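Local structure of beta-porphyranase B (Bacteroides plebeius, 4AWD) at residues Y46-E57 with D312-I322. The protein hydrolyses the sulfated red-seaweed polysaccharide porphyran at its beta-D-galactopyranose-(1->4)-alpha-L-galactopyranose-6-sulfate linkages, releasing mostly disaccharides. Residues are numbered along the deposited sequence; the frame is centred on the assembly and turned at random.
With CA (calcium ion), chain C.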
loop_
_atom_site.group_PDB
_atom_site.type_symbol
_atom_site.label_atom_id
_atom_site.label_comp_id
_atom_site.label_asym_id
_atom_site.label_seq_id
_atom_site.Cartn_x
_atom_site.Cartn_y
_atom_site.Cartn_z
ATOM N N TYR A 46 20.089 18.416 -7.392
ATOM C CA TYR A 46 19.864 16.990 -7.143
ATOM C C TYR A 46 19.422 16.237 -8.398
ATOM O O TYR A 46 19.035 16.850 -9.383
ATOM C CB TYR A 46 18.875 16.801 -5.983
ATOM C CG TYR A 46 19.401 17.295 -4.656
ATOM C CD1 TYR A 46 19.405 18.656 -4.346
ATOM C CD2 TYR A 46 19.906 16.406 -3.712
ATOM C CE1 TYR A 46 19.900 19.118 -3.130
ATOM C CE2 TYR A 46 20.408 16.855 -2.492
ATOM C CZ TYR A 46 20.406 18.215 -2.207
ATOM O OH TYR A 46 20.890 18.667 -0.994
ATOM N N LYS A 47 19.498 14.912 -8.362
ATOM C CA LYS A 47 19.023 14.069 -9.471
ATOM C C LYS A 47 18.344 12.796 -8.939
ATOM O O LYS A 47 18.707 12.274 -7.877
ATOM C CB LYS A 47 20.179 13.692 -10.419
ATOM C CG LYS A 47 21.283 12.899 -9.729
ATOM C CD LYS A 47 22.252 12.222 -10.688
ATOM C CE LYS A 47 23.455 11.690 -9.918
ATOM N NZ LYS A 47 24.473 11.084 -10.799
ATOM N N TRP A 48 17.366 12.298 -9.681
ATOM C CA TRP A 48 16.710 11.063 -9.297
ATOM C C TRP A 48 17.614 9.883 -9.636
ATOM O O TRP A 48 18.227 9.837 -10.709
ATOM C CB TRP A 48 15.340 10.909 -9.971
ATOM C CG TRP A 48 14.278 11.881 -9.482
ATOM C CD1 TRP A 48 13.746 12.938 -10.176
ATOM C CD2 TRP A 48 13.610 11.866 -8.202
ATOM N NE1 TRP A 48 12.810 13.599 -9.391
ATOM C CE2 TRP A 48 12.708 12.953 -8.183
ATOM C CE3 TRP A 48 13.709 11.054 -7.061
ATOM C CZ2 TRP A 48 11.885 13.224 -7.083
ATOM C CZ3 TRP A 48 12.870 11.329 -5.960
ATOM C CH2 TRP A 48 11.983 12.418 -5.989
ATOM N N VAL A 49 17.681 8.935 -8.700
ATOM C CA VAL A 49 18.504 7.749 -8.831
ATOM C C VAL A 49 17.683 6.511 -8.417
ATOM O O VAL A 49 16.959 6.540 -7.407
ATOM C CB VAL A 49 19.794 7.936 -7.997
ATOM C CG1 VAL A 49 20.114 6.726 -7.139
ATOM C CG2 VAL A 49 20.987 8.350 -8.908
ATOM N N VAL A 50 17.769 5.437 -9.202
ATOM C CA VAL A 50 16.992 4.249 -8.918
ATOM C C VAL A 50 17.352 3.718 -7.524
ATOM O O VAL A 50 18.525 3.605 -7.178
ATOM C CB VAL A 50 17.212 3.149 -9.972
ATOM C CG1 VAL A 50 16.481 1.872 -9.573
ATOM C CG2 VAL A 50 16.742 3.600 -11.320
ATOM N N ASN A 51 16.338 3.423 -6.714
ATOM C CA ASN A 51 16.574 2.660 -5.490
ATOM C C ASN A 51 16.285 1.193 -5.790
ATOM O O ASN A 51 15.127 0.787 -5.865
ATOM C CB ASN A 51 15.714 3.176 -4.333
ATOM C CG ASN A 51 16.207 2.693 -2.971
ATOM O OD1 ASN A 51 16.791 1.617 -2.842
ATOM N ND2 ASN A 51 15.970 3.502 -1.945
ATOM N N GLU A 52 17.341 0.407 -5.981
ATOM C CA GLU A 52 17.193 -0.966 -6.475
ATOM C C GLU A 52 16.427 -1.851 -5.513
ATOM O O GLU A 52 15.746 -2.791 -5.923
ATOM C CB GLU A 52 18.547 -1.585 -6.776
ATOM C CG GLU A 52 19.274 -0.872 -7.894
ATOM C CD GLU A 52 20.657 -1.429 -8.180
ATOM O OE1 GLU A 52 20.991 -2.526 -7.672
ATOM O OE2 GLU A 52 21.404 -0.765 -8.932
ATOM N N ASP A 53 16.523 -1.511 -4.234
ATOM C CA ASP A 53 15.992 -2.321 -3.164
ATOM C C ASP A 53 14.470 -2.429 -3.176
ATOM O O ASP A 53 13.921 -3.377 -2.640
ATOM C CB ASP A 53 16.507 -1.776 -1.827
ATOM C CG ASP A 53 18.008 -2.044 -1.621
ATOM O OD1 ASP A 53 18.620 -2.777 -2.436
ATOM O OD2 ASP A 53 18.574 -1.521 -0.646
ATOM N N TYR A 54 13.791 -1.474 -3.803
ATOM C CA TYR A 54 12.321 -1.468 -3.818
ATOM C C TYR A 54 11.801 -1.322 -5.246
ATOM O O TYR A 54 10.711 -0.822 -5.489
ATOM C CB TYR A 54 11.790 -0.374 -2.875
ATOM C CG TYR A 54 12.543 -0.384 -1.570
ATOM C CD1 TYR A 54 12.281 -1.355 -0.599
ATOM C CD2 TYR A 54 13.577 0.533 -1.332
ATOM C CE1 TYR A 54 13.007 -1.398 0.599
ATOM C CE2 TYR A 54 14.308 0.498 -0.144
ATOM C CZ TYR A 54 14.019 -0.465 0.814
ATOM O OH TYR A 54 14.744 -0.486 1.987
ATOM N N THR A 55 12.612 -1.791 -6.189
ATOM C CA THR A 55 12.322 -1.624 -7.592
ATOM C C THR A 55 12.304 -2.997 -8.214
ATOM O O THR A 55 13.224 -3.808 -7.981
ATOM C CB THR A 55 13.379 -0.707 -8.273
ATOM O OG1 THR A 55 13.205 0.642 -7.821
ATOM C CG2 THR A 55 13.235 -0.736 -9.767
ATOM N N ASP A 56 11.257 -3.251 -8.997
ATOM C CA ASP A 56 11.081 -4.527 -9.670
ATOM C C ASP A 56 10.098 -4.446 -10.827
ATOM O O ASP A 56 8.943 -3.998 -10.665
ATOM C CB ASP A 56 10.602 -5.610 -8.694
ATOM C CG ASP A 56 11.013 -7.016 -9.131
ATOM O OD1 ASP A 56 11.022 -7.313 -10.355
ATOM O OD2 ASP A 56 11.321 -7.828 -8.236
ATOM N N GLU A 57 10.550 -4.944 -11.975
ATOM C CA GLU A 57 9.758 -4.953 -13.186
ATOM C C GLU A 57 8.913 -6.221 -13.270
ATOM O O GLU A 57 7.986 -6.308 -14.064
ATOM C CB GLU A 57 10.674 -4.829 -14.404
ATOM C CG GLU A 57 11.507 -3.560 -14.437
ATOM C CD GLU A 57 10.667 -2.281 -14.483
ATOM O OE1 GLU A 57 9.556 -2.283 -15.071
ATOM O OE2 GLU A 57 11.136 -1.254 -13.944
ATOM N N ASP A 312 2.415 -4.253 -12.959
ATOM C CA ASP A 312 3.396 -4.267 -14.045
ATOM C C ASP A 312 4.792 -3.991 -13.494
ATOM O O ASP A 312 5.767 -4.618 -13.903
ATOM C CB ASP A 312 3.038 -3.225 -15.119
ATOM C CG ASP A 312 3.886 -3.359 -16.372
ATOM O OD1 ASP A 312 4.724 -4.277 -16.433
ATOM O OD2 ASP A 312 3.719 -2.540 -17.298
ATOM N N TRP A 313 4.888 -3.066 -12.555
ATOM C CA TRP A 313 6.157 -2.814 -11.904
ATOM C C TRP A 313 5.992 -2.066 -10.614
ATOM O O TRP A 313 4.955 -1.461 -10.356
ATOM C CB TRP A 313 7.126 -2.049 -12.823
ATOM C CG TRP A 313 6.514 -0.917 -13.605
ATOM C CD1 TRP A 313 6.143 -0.939 -14.928
ATOM C CD2 TRP A 313 6.212 0.397 -13.130
ATOM N NE1 TRP A 313 5.649 0.282 -15.302
ATOM C CE2 TRP A 313 5.673 1.119 -14.217
ATOM C CE3 TRP A 313 6.359 1.042 -11.897
ATOM C CZ2 TRP A 313 5.269 2.445 -14.105
ATOM C CZ3 TRP A 313 5.964 2.374 -11.785
ATOM C CH2 TRP A 313 5.421 3.055 -12.880
ATOM N N VAL A 314 7.036 -2.118 -9.801
ATOM C CA VAL A 314 7.148 -1.259 -8.649
ATOM C C VAL A 314 8.486 -0.547 -8.828
ATOM O O VAL A 314 9.506 -1.206 -9.081
ATOM C CB VAL A 314 7.062 -2.101 -7.372
ATOM C CG1 VAL A 314 7.635 -1.365 -6.178
ATOM C CG2 VAL A 314 5.593 -2.511 -7.121
ATOM N N ARG A 315 8.496 0.783 -8.763
ATOM C CA ARG A 315 9.750 1.504 -8.992
ATOM C C ARG A 315 9.994 2.568 -7.932
ATOM O O ARG A 315 9.117 3.373 -7.640
ATOM C CB ARG A 315 9.834 2.039 -10.443
ATOM C CG ARG A 315 9.407 0.962 -11.485
ATOM C CD ARG A 315 9.975 1.077 -12.888
ATOM N NE ARG A 315 9.221 1.918 -13.804
ATOM C CZ ARG A 315 8.847 1.600 -15.052
ATOM N NH1 ARG A 315 9.108 0.422 -15.599
ATOM N NH2 ARG A 315 8.190 2.496 -15.768
ATOM N N ALA A 316 11.171 2.527 -7.315
ATOM C CA ALA A 316 11.521 3.488 -6.266
ATOM C C ALA A 316 12.756 4.309 -6.636
ATOM O O ALA A 316 13.664 3.824 -7.325
ATOM C CB ALA A 316 11.746 2.779 -4.948
ATOM N N TYR A 317 12.788 5.549 -6.163
ATOM C CA TYR A 317 13.898 6.435 -6.451
ATOM C C TYR A 317 14.368 7.201 -5.218
ATOM O O TYR A 317 13.627 7.383 -4.254
ATOM C CB TYR A 317 13.548 7.392 -7.595
ATOM C CG TYR A 317 13.076 6.687 -8.854
ATOM C CD1 TYR A 317 11.752 6.256 -8.980
ATOM C CD2 TYR A 317 13.946 6.433 -9.907
ATOM C CE1 TYR A 317 11.309 5.603 -10.115
ATOM C CE2 TYR A 317 13.503 5.782 -11.061
ATOM C CZ TYR A 317 12.182 5.371 -11.149
ATOM O OH TYR A 317 11.726 4.724 -12.264
ATOM N N LYS A 318 15.630 7.612 -5.278
ATOM C CA LYS A 318 16.289 8.443 -4.281
ATOM C C LYS A 318 16.790 9.725 -4.917
ATOM O O LYS A 318 17.196 9.736 -6.079
ATOM C CB LYS A 318 17.509 7.701 -3.737
ATOM C CG LYS A 318 17.421 7.280 -2.292
ATOM C CD LYS A 318 18.388 6.115 -2.018
ATOM C CE LYS A 318 19.726 6.272 -2.753
ATOM N NZ LYS A 318 20.609 5.085 -2.549
ATOM N N LEU A 319 16.784 10.802 -4.150
ATOM C CA LEU A 319 17.458 12.017 -4.573
ATOM C C LEU A 319 18.917 12.003 -4.130
ATOM O O LEU A 319 19.242 11.683 -2.984
ATOM C CB LEU A 319 16.762 13.253 -4.026
ATOM C CG LEU A 319 15.503 13.704 -4.757
ATOM C CD1 LEU A 319 14.881 14.821 -3.958
ATOM C CD2 LEU A 319 15.815 14.165 -6.176
ATOM N N VAL A 320 19.785 12.374 -5.061
ATOM C CA VAL A 320 21.219 12.421 -4.836
ATOM C C VAL A 320 21.740 13.756 -5.403
ATOM O O VAL A 320 21.186 14.255 -6.388
ATOM C CB VAL A 320 21.873 11.171 -5.486
ATOM C CG1 VAL A 320 23.040 11.503 -6.380
ATOM C CG2 VAL A 320 22.234 10.126 -4.434
ATOM N N PRO A 321 22.778 14.355 -4.774
ATOM C CA PRO A 321 23.345 15.576 -5.378
ATOM C C PRO A 321 23.989 15.256 -6.720
ATOM O O PRO A 321 24.651 14.219 -6.851
ATOM C CB PRO A 321 24.401 16.031 -4.360
ATOM C CG PRO A 321 24.063 15.289 -3.076
ATOM C CD PRO A 321 23.472 13.984 -3.527
ATOM N N ILE A 322 23.768 16.120 -7.711
ATOM C CA ILE A 322 24.312 15.911 -9.058
ATOM C C ILE A 322 25.830 15.699 -9.037
ATOM O O ILE A 322 26.325 14.683 -9.542
ATOM C CB ILE A 322 23.946 17.067 -10.037
ATOM C CG1 ILE A 322 22.456 17.031 -10.387
ATOM C CG2 ILE A 322 24.783 16.969 -11.329
ATOM C CD1 ILE A 322 21.971 18.221 -11.207
HETATM CA CA CA C . 6.566 -5.723 -15.953
HETATM O O HOH W 1 13.827 5.780 -2.027
HETATM O O HOH W 2 19.985 2.342 -1.707
HETATM O O HOH W 3 8.064 -4.006 -16.589
#
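Lys47 and Val49 pair antiparallel with Val320 and Lys318, each pair exchanging two backbone hydrogen bonds, and the axes of strands 46-50 and 313-321 approach to 4.4 Å, their N-to-C directions 143° apart. Asn51 N adds one more bond, to Ala316 O, before residues 52-54 loop away from the strand. Thr55 bridges the gap: its OG1 accepts from Ala316 N at 2.8 Å, nearly straight at 171°, and donates to Asn51 O, so the hydroxyl is inserted between Ala316 N and Asn51 O; threonine suits the place because its OG1 can accept and donate at once. Asp56 and Val314 then resume the pairing with two bonds. Such edge pairing of an N-terminal strand with the last strand, which also pairs with strand 134-141, belongs to the beta-jelly roll of GH16 enzymes.

On the sheet face carrying Trp48 and Leu319, the broad indole suits a branched aliphatic neighbour: Leu319 CD2 sits 3.8 Å from the centroid of the six-membered ring of Trp48, a CH-pi contact over its face. Trp48 NE1 hydrogen-bonds to Pro40 O. Ala316, small enough to lie beneath the loop, brings CB against Tyr54 CB.

Beyond the loop, Glu57 bends at chi2 (-61°), which brings its carboxylate back to Arg315; Glu57 OE1 meets Arg315 NH1 at 2.8 Å in a salt bridge, on the syn side but somewhat out of the carboxylate plane. The flat guanidinium suits this place because it can also lie over the face of the Trp313 ring, with Arg315 CZ 3.3 Å above the ring plane. Calcium ties the ends together through Glu57 O at 2.4 Å, Asp312 O and OD1, and a water that donates to Glu57 OE1; Asn59 and Gly94 complete the site, while Asp312 OD2 forms a salt bridge with Arg139.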